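Local coordinates for uncharacterized protein (Aeromonas hydrophila J-1, PDB 6R1J) that probably serves as one component of a three-part alpha-helical pore-forming toxin, here in its soluble form before any pore is made, at residues Gly4-Ser9 with Ile215-Lys220; Ser108-Ile113 with Gln209-Leu214; Ala42-Gln47 with Thr104-Ala109. The protein carries 3 engineered substitutions. All blocks are in the same frame, centred on the assembly; numbering follows the deposited sequence.

Contact 1 (Gly4-Ser9 with Ile215-Lys220); sequences GILSQS and IDRVSK
Arg217 starts out with CG anti to its backbone N (chi1 -179°) and then folds at chi2 and chi3, a bend that lays its guanidinium over Ile5 while its aliphatic root meets Leu6. This joins two helices of the elongated antiparallel helical bundle that makes up the soluble toxin component: the first turn of helix 5-21 lies against a late part of helix 163-236. The two short axes pass 10.1 Å apart and run nearly antiparallel, 153° between their directions, with the CA atoms of Leu6 and Arg217 7.1 Å apart.

The isoleucine comes over one face of the guanidinium, off toward its rim, with CB 3.8 Å above the plane. Ile5 CG1 lies 3.8 Å from Arg217 NH1, and the two side chains cross at about a right angle. Nearer the backbone of Arg217 the contact is apolar: Leu6 CD2 rests 3.7 Å from Arg217 CG and also comes within 4.4 Å of Val218 CG2. Arg217 is thus used at both ends, its CB and CG against leucine and its flat end against isoleucine.

The charged end takes its polar partners elsewhere. NH2 donates to the carbonyl O of Asp264, a residue that also belongs with Thr224 to a sodium site, and NH1 forms a salt bridge with Glu184 of the second subunit. These two partners probably fix the rotation of the guanidinium, and they place it at the junction of two subunits, where Ile5 also packs on Asn188 of the second subunit.

Within segment 4-9, Gly4 takes the N-cap position. In the next residue, Ile5 O accepts both Ser9 N at 3.1 Å and Ser9 OG at 2.9 Å, from one turn further along, the two donors reaching it from opposite faces of its carbonyl plane.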
loop_
_atom_site.group_PDB
_atom_site.type_symbol
_atom_site.label_atom_id
_atom_site.label_comp_id
_atom_site.label_asym_id
_atom_site.label_seq_id
_atom_site.Cartn_x
_atom_site.Cartn_y
_atom_site.Cartn_z
ATOM N N GLY A 4 25.064 12.785 -7.065
ATOM C CA GLY A 4 25.178 13.068 -5.611
ATOM C C GLY A 4 23.812 13.071 -4.911
ATOM O O GLY A 4 22.814 13.326 -5.610
ATOM N N ILE A 5 23.758 12.852 -3.588
ATOM C CA ILE A 5 22.486 12.746 -2.800
ATOM C C ILE A 5 21.696 14.061 -2.869
ATOM O O ILE A 5 20.475 13.976 -3.046
ATOM C CB ILE A 5 22.724 12.266 -1.351
ATOM C CG1 ILE A 5 23.265 10.840 -1.338
ATOM C CG2 ILE A 5 21.458 12.329 -0.508
ATOM C CD1 ILE A 5 22.269 9.817 -1.870
ATOM N N LEU A 6 22.342 15.223 -2.814
ATOM C CA LEU A 6 21.590 16.499 -2.951
ATOM C C LEU A 6 20.983 16.582 -4.340
ATOM O O LEU A 6 19.762 16.891 -4.428
ATOM C CB LEU A 6 22.487 17.695 -2.632
ATOM C CG LEU A 6 22.832 17.819 -1.151
ATOM C CD1 LEU A 6 23.795 18.962 -0.914
ATOM C CD2 LEU A 6 21.586 17.987 -0.292
ATOM N N SER A 7 21.780 16.324 -5.381
ATOM C CA SER A 7 21.353 16.382 -6.793
ATOM C C SER A 7 20.175 15.433 -7.055
ATOM O O SER A 7 19.197 15.850 -7.742
ATOM C CB SER A 7 22.522 16.095 -7.732
ATOM O OG SER A 7 23.514 17.098 -7.597
ATOM N N GLN A 8 20.232 14.219 -6.509
ATOM C CA GLN A 8 19.171 13.220 -6.737
ATOM C C GLN A 8 17.871 13.666 -6.072
ATOM O O GLN A 8 16.827 13.526 -6.701
ATOM C CB GLN A 8 19.588 11.863 -6.203
ATOM C CG GLN A 8 20.596 11.171 -7.116
ATOM C CD GLN A 8 20.811 9.741 -6.689
ATOM O OE1 GLN A 8 19.856 9.048 -6.331
ATOM N NE2 GLN A 8 22.055 9.288 -6.752
ATOM N N SER A 9 17.970 14.097 -4.824
ATOM C CA SER A 9 16.815 14.488 -3.987
ATOM C C SER A 9 16.115 15.638 -4.697
ATOM O O SER A 9 14.889 15.600 -4.859
ATOM C CB SER A 9 17.260 14.898 -2.609
ATOM O OG SER A 9 17.768 13.802 -1.888
ATOM N N ILE A 215 17.051 17.045 3.655
ATOM C CA ILE A 215 17.208 17.641 5.014
ATOM C C ILE A 215 18.290 16.893 5.791
ATOM O O ILE A 215 19.078 17.537 6.467
ATOM C CB ILE A 215 15.837 17.643 5.711
ATOM C CG1 ILE A 215 14.958 18.745 5.104
ATOM C CG2 ILE A 215 15.951 17.763 7.223
ATOM C CD1 ILE A 215 13.471 18.612 5.491
ATOM N N ASP A 216 18.282 15.554 5.763
ATOM C CA ASP A 216 19.297 14.766 6.502
ATOM C C ASP A 216 20.713 15.121 5.975
ATOM O O ASP A 216 21.610 15.220 6.771
ATOM C CB ASP A 216 19.029 13.263 6.413
ATOM C CG ASP A 216 17.756 12.782 7.106
ATOM O OD1 ASP A 216 17.180 13.549 7.942
ATOM O OD2 ASP A 216 17.326 11.680 6.761
ATOM N N ARG A 217 20.863 15.376 4.692
ATOM C CA ARG A 217 22.200 15.668 4.097
ATOM C C ARG A 217 22.584 17.107 4.425
ATOM O O ARG A 217 23.737 17.337 4.766
ATOM C CB ARG A 217 22.208 15.457 2.583
ATOM C CG ARG A 217 23.561 15.732 1.935
ATOM C CD ARG A 217 24.730 15.050 2.650
ATOM N NE ARG A 217 24.566 13.599 2.732
ATOM C CZ ARG A 217 25.089 12.691 1.876
ATOM N NH1 ARG A 217 24.865 11.406 2.067
ATOM N NH2 ARG A 217 25.865 13.048 0.868
ATOM N N VAL A 218 21.626 18.045 4.393
ATOM C CA VAL A 218 21.926 19.433 4.817
ATOM C C VAL A 218 22.330 19.399 6.278
ATOM O O VAL A 218 23.302 20.082 6.689
ATOM C CB VAL A 218 20.756 20.390 4.571
ATOM C CG1 VAL A 218 21.049 21.733 5.187
ATOM C CG2 VAL A 218 20.481 20.539 3.090
ATOM N N SER A 219 21.619 18.614 7.081
ATOM C CA SER A 219 21.912 18.539 8.517
ATOM C C SER A 219 23.311 17.905 8.700
ATOM O O SER A 219 24.089 18.391 9.550
ATOM C CB SER A 219 20.826 17.785 9.261
ATOM O OG SER A 219 21.237 17.536 10.575
ATOM N N LYS A 220 23.648 16.891 7.906
ATOM C CA LYS A 220 24.982 16.212 8.016
ATOM C C LYS A 220 26.057 17.247 7.684
ATOM O O LYS A 220 26.991 17.387 8.448
ATOM C CB LYS A 220 25.008 14.964 7.123
ATOM C CG LYS A 220 26.262 14.117 7.309
ATOM C CD LYS A 220 26.286 12.812 6.541
ATOM C CE LYS A 220 27.432 11.918 7.022
ATOM N NZ LYS A 220 28.742 12.636 7.051
#

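Contact 2 (Ser108-Ile113 with Gln209-Leu214); sequences SANDRI and QQFGSL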
loop_
_atom_site.group_PDB
_atom_site.type_symbol
_atom_site.label_atom_id
_atom_site.label_comp_id
_atom_site.label_asym_id
_atom_site.label_seq_id
_atom_site.Cartn_x
_atom_site.Cartn_y
_atom_site.Cartn_z
ATOM N N SER A 108 10.852 23.654 7.996
ATOM C CA SER A 108 9.563 24.405 8.042
ATOM C C SER A 108 8.640 23.881 6.957
ATOM O O SER A 108 7.529 23.526 7.261
ATOM C CB SER A 108 9.730 25.878 7.871
ATOM O OG SER A 108 10.519 26.356 8.925
ATOM N N ALA A 109 9.090 23.907 5.715
ATOM C CA ALA A 109 8.252 23.531 4.571
ATOM C C ALA A 109 7.834 22.056 4.709
ATOM O O ALA A 109 6.652 21.725 4.405
ATOM C CB ALA A 109 8.988 23.774 3.273
ATOM N N ASN A 110 8.792 21.186 5.041
ATOM C CA ASN A 110 8.525 19.723 5.092
ATOM C C ASN A 110 7.513 19.442 6.216
ATOM O O ASN A 110 6.618 18.618 6.030
ATOM C CB ASN A 110 9.804 18.914 5.294
ATOM C CG ASN A 110 9.608 17.446 4.996
ATOM O OD1 ASN A 110 8.975 17.073 4.004
ATOM N ND2 ASN A 110 10.164 16.616 5.850
ATOM N N ASP A 111 7.669 20.074 7.363
ATOM C CA ASP A 111 6.743 19.864 8.516
ATOM C C ASP A 111 5.299 20.244 8.138
ATOM O O ASP A 111 4.383 19.565 8.621
ATOM C CB ASP A 111 7.225 20.632 9.748
ATOM C CG ASP A 111 8.487 20.043 10.365
ATOM O OD1 ASP A 111 8.914 18.944 9.933
ATOM O OD2 ASP A 111 9.043 20.696 11.217
ATOM N N ARG A 112 5.106 21.273 7.311
ATOM C CA ARG A 112 3.761 21.714 6.842
ATOM C C ARG A 112 3.226 20.634 5.908
ATOM O O ARG A 112 2.018 20.323 5.968
ATOM C CB ARG A 112 3.778 23.116 6.215
ATOM C CG ARG A 112 3.968 24.249 7.217
ATOM C CD ARG A 112 3.602 25.605 6.631
ATOM N NE ARG A 112 4.125 25.812 5.270
ATOM C CZ ARG A 112 5.344 26.310 5.006
ATOM N NH1 ARG A 112 6.161 26.628 5.992
ATOM N NH2 ARG A 112 5.752 26.488 3.763
ATOM N N ILE A 113 4.078 20.034 5.083
ATOM C CA ILE A 113 3.633 18.910 4.229
ATOM C C ILE A 113 3.121 17.790 5.130
ATOM O O ILE A 113 2.017 17.297 4.867
ATOM C CB ILE A 113 4.731 18.381 3.262
ATOM C CG1 ILE A 113 5.237 19.504 2.361
ATOM C CG2 ILE A 113 4.123 17.230 2.502
ATOM C CD1 ILE A 113 6.199 19.068 1.269
ATOM N N GLN A 209 9.489 12.090 1.496
ATOM C CA GLN A 209 10.629 11.143 1.682
ATOM C C GLN A 209 11.888 11.751 1.013
ATOM O O GLN A 209 12.910 11.805 1.663
ATOM C CB GLN A 209 10.235 9.757 1.151
ATOM C CG GLN A 209 11.283 8.643 1.346
ATOM C CD GLN A 209 12.340 8.639 0.251
ATOM O OE1 GLN A 209 12.061 8.862 -0.924
ATOM N NE2 GLN A 209 13.585 8.445 0.647
ATOM N N GLN A 210 11.818 12.191 -0.238
ATOM C CA GLN A 210 12.959 12.827 -0.946
ATOM C C GLN A 210 13.366 14.106 -0.216
ATOM O O GLN A 210 14.585 14.354 -0.011
ATOM C CB GLN A 210 12.586 13.088 -2.397
ATOM C CG GLN A 210 12.282 11.816 -3.168
ATOM C CD GLN A 210 13.527 11.024 -3.512
ATOM O OE1 GLN A 210 14.622 11.588 -3.566
ATOM N NE2 GLN A 210 13.339 9.728 -3.729
ATOM N N PHE A 211 12.400 14.905 0.232
ATOM C CA PHE A 211 12.715 16.140 0.986
ATOM C C PHE A 211 13.484 15.728 2.246
ATOM O O PHE A 211 14.441 16.407 2.671
ATOM C CB PHE A 211 11.432 16.900 1.355
ATOM C CG PHE A 211 11.562 18.387 1.548
ATOM C CD1 PHE A 211 12.788 19.022 1.676
ATOM C CD2 PHE A 211 10.416 19.169 1.622
ATOM C CE1 PHE A 211 12.877 20.411 1.784
ATOM C CE2 PHE A 211 10.501 20.545 1.817
ATOM C CZ PHE A 211 11.726 21.168 1.887
ATOM N N GLY A 212 13.022 14.674 2.926
ATOM C CA GLY A 212 13.697 14.191 4.150
ATOM C C GLY A 212 15.160 13.814 3.859
ATOM O O GLY A 212 16.033 14.039 4.717
ATOM N N SER A 213 15.432 13.187 2.716
ATOM C CA SER A 213 16.817 12.796 2.345
ATOM C C SER A 213 17.642 14.072 2.165
ATOM O O SER A 213 18.794 14.125 2.619
ATOM C CB SER A 213 16.829 11.939 1.127
ATOM O OG SER A 213 16.273 10.679 1.442
ATOM N N LEU A 214 17.059 15.087 1.536
ATOM C CA LEU A 214 17.729 16.403 1.381
ATOM C C LEU A 214 18.030 17.012 2.755
ATOM O O LEU A 214 19.189 17.444 2.987
ATOM C CB LEU A 214 16.879 17.302 0.483
ATOM C CG LEU A 214 17.422 18.715 0.223
ATOM C CD1 LEU A 214 16.882 19.247 -1.107
ATOM C CD2 LEU A 214 17.061 19.672 1.347
#
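Asn110 and Phe211 mark the nearest point of the two backbones, with CA atoms 6.9 Å apart, where the short segments 108-113 of helix 78-157 and 209-214 of helix 163-236 run 154° to each other, close to antiparallel, and their local axes come within 10.5 Å. The phenyl group of Phe211 reaches across between them and is the side chain most covered by the other segment. Its CG stands anti to the backbone N (chi1 -153°), which sends the ring across to the other helix. Asn110 CB lies over one ring face, 4.1 Å from the ring centroid, as a CH-pi contact. The ring edge meets two apolar side chains: Ala109 CB at 3.9 Å from Phe211 CE2, and Ile113 CD1 at 4.2 Å from Phe211 CD2.

The side chains of Asn110 and Phe211 slide past each other in opposite directions, with amide and ring planes 57° apart. Asn110 OD1 comes within 3.5 Å of Phe211 CD2.

The chemistry is therefore mixed: the aromatic ring is held by dispersion and CH-pi contacts in the bundle core, while the amide oxygen beside it accepts a hydrogen bond from the Ser208 hydroxyl, on the helix that carries the ring.

Contact 3 (Ala42-Gln47 with Thr104-Ala109); sequences AALLPQ and TASQSA
Helices 28-70 and 78-157 follow each other in the chain as a helical hairpin of the bundle, and Leu44 meets Ala105 and Ser106 across it, the two segments running in opposite directions. The first segment is not a regular alpha helix. It carries a wider pi-type turn at 42-44 and is kinked at Pro46, whose ring nitrogen has no hydrogen to give to the turn before.

At the end of the wide turn, Leu44 reaches toward the partner helix, its CG swung anti to the backbone N (chi1 173°). The CA atoms of Leu44 and Ala105 are 7.5 Å apart. The isobutyl end divides its two methyls between neighbouring residues: CD1 packs 3.8 Å from Ala105 CB, and CD2 lies 3.6 Å from Ser106 OG and 3.8 Å from Ser106 CA. The leucine thus sits over the backbone of the second helix as well as beside its small side chains. The small side chains of Ala105 and Ser106 probably let the leucine approach this closely.

Ser106 turns its OG back along its own helix (chi1 -64°), where it bonds to the carbonyl O of Thr102, which settles the polar group inside its own helix while the same OG lies against both methyls of Leu44. Phe211 of helix 163-236 packs on the same CD2 methyl that meets Ser106. The next residue, Leu45, looks into a different part of the core, against Ile10 and Met13 of helix 5-21 and Leu214.

The contact joins consecutive antiparallel helices of a long helical bundle, consistent with the elongated soluble form of ClyA-type alpha-pore-forming toxins.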
loop_
_atom_site.group_PDB
_atom_site.type_symbol
_atom_site.label_atom_id
_atom_site.label_comp_id
_atom_site.label_asym_id
_atom_site.label_seq_id
_atom_site.Cartn_x
_atom_site.Cartn_y
_atom_site.Cartn_z
ATOM N N ALA A 42 10.448 26.347 -6.696
ATOM C CA ALA A 42 10.746 27.697 -7.238
ATOM C C ALA A 42 11.842 28.411 -6.435
ATOM O O ALA A 42 12.749 28.935 -7.045
ATOM C CB ALA A 42 9.503 28.558 -7.246
ATOM N N ALA A 43 11.726 28.478 -5.113
ATOM C CA ALA A 43 12.561 29.342 -4.255
ATOM C C ALA A 43 13.593 28.546 -3.429
ATOM O O ALA A 43 14.762 28.932 -3.450
ATOM C CB ALA A 43 11.642 30.155 -3.379
ATOM N N LEU A 44 13.231 27.426 -2.790
ATOM C CA LEU A 44 14.151 26.797 -1.806
ATOM C C LEU A 44 15.186 25.900 -2.521
ATOM O O LEU A 44 16.372 26.009 -2.142
ATOM C CB LEU A 44 13.345 26.051 -0.739
ATOM C CG LEU A 44 14.156 25.205 0.253
ATOM C CD1 LEU A 44 15.034 26.062 1.140
ATOM C CD2 LEU A 44 13.227 24.337 1.105
ATOM N N LEU A 45 14.828 25.136 -3.554
ATOM C CA LEU A 45 15.827 24.215 -4.167
ATOM C C LEU A 45 16.956 25.022 -4.816
ATOM O O LEU A 45 18.098 24.609 -4.702
ATOM C CB LEU A 45 15.162 23.192 -5.075
ATOM C CG LEU A 45 14.167 22.270 -4.368
ATOM C CD1 LEU A 45 13.670 21.209 -5.314
ATOM C CD2 LEU A 45 14.745 21.650 -3.104
ATOM N N PRO A 46 16.727 26.184 -5.472
ATOM C CA PRO A 46 17.839 27.051 -5.894
ATOM C C PRO A 46 18.734 27.509 -4.727
ATOM O O PRO A 46 19.940 27.529 -4.889
ATOM C CB PRO A 46 17.123 28.216 -6.610
ATOM C CG PRO A 46 15.860 27.562 -7.141
ATOM C CD PRO A 46 15.437 26.662 -5.993
ATOM N N GLN A 47 18.173 27.841 -3.557
ATOM C CA GLN A 47 18.956 28.234 -2.368
ATOM C C GLN A 47 19.757 27.025 -1.875
ATOM O O GLN A 47 20.909 27.226 -1.404
ATOM C CB GLN A 47 18.104 28.795 -1.225
ATOM C CG GLN A 47 17.426 30.123 -1.544
ATOM C CD GLN A 47 16.407 30.491 -0.485
ATOM O OE1 GLN A 47 15.788 29.638 0.143
ATOM N NE2 GLN A 47 16.195 31.779 -0.295
ATOM N N THR A 104 16.697 25.150 8.341
ATOM C CA THR A 104 15.464 25.714 8.966
ATOM C C THR A 104 14.370 25.853 7.900
ATOM O O THR A 104 13.290 25.330 8.138
ATOM C CB THR A 104 15.743 27.050 9.674
ATOM O OG1 THR A 104 16.627 26.750 10.742
ATOM C CG2 THR A 104 14.495 27.693 10.238
ATOM N N ALA A 105 14.630 26.527 6.778
ATOM C CA ALA A 105 13.625 26.695 5.699
ATOM C C ALA A 105 13.121 25.314 5.249
ATOM O O ALA A 105 11.889 25.122 5.071
ATOM C CB ALA A 105 14.173 27.498 4.549
ATOM N N SER A 106 14.021 24.333 5.104
ATOM C CA SER A 106 13.631 22.973 4.657
ATOM C C SER A 106 12.706 22.315 5.687
ATOM O O SER A 106 11.672 21.796 5.285
ATOM C CB SER A 106 14.842 22.127 4.362
ATOM O OG SER A 106 15.561 22.689 3.268
ATOM N N GLN A 107 13.111 22.267 6.950
ATOM C CA GLN A 107 12.290 21.638 8.006
ATOM C C GLN A 107 10.912 22.327 8.091
ATOM O O GLN A 107 9.928 21.596 8.262
ATOM C CB GLN A 107 13.020 21.671 9.338
ATOM C CG GLN A 107 14.123 20.633 9.394
ATOM C CD GLN A 107 15.031 20.887 10.561
ATOM O OE1 GLN A 107 15.173 22.027 11.007
ATOM N NE2 GLN A 107 15.629 19.814 11.068
ATOM N N SER A 108 10.852 23.654 7.996
ATOM C CA SER A 108 9.563 24.405 8.042
ATOM C C SER A 108 8.640 23.881 6.957
ATOM O O SER A 108 7.529 23.526 7.261
ATOM C CB SER A 108 9.730 25.878 7.871
ATOM O OG SER A 108 10.519 26.356 8.925
ATOM N N ALA A 109 9.090 23.907 5.715
ATOM C CA ALA A 109 8.252 23.531 4.571
ATOM C C ALA A 109 7.834 22.056 4.709
ATOM O O ALA A 109 6.652 21.725 4.405
ATOM C CB ALA A 109 8.988 23.774 3.273
#

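The three contacts gather near the middle of the long bundle. Contacts 2 and 3 have centres 9 Å apart and share Ser108 and Ala109 of helix 78-157; contacts 1 and 2 lie 11 Å apart and both use helix 163-236; contacts 1 and 3 are 13 Å apart. Along the chain, contact 1 closes a loop that holds the other two. Side chains bridge them: Phe211 CZ touches Leu44 CD2 at 3.6 Å, and Ile215 CG1 approaches Ser106 CB at 3.5 Å. Four of the five helices therefore meet in one continuous core, and contacts 1 and 2 also reach the second subunit of the four-chain assembly.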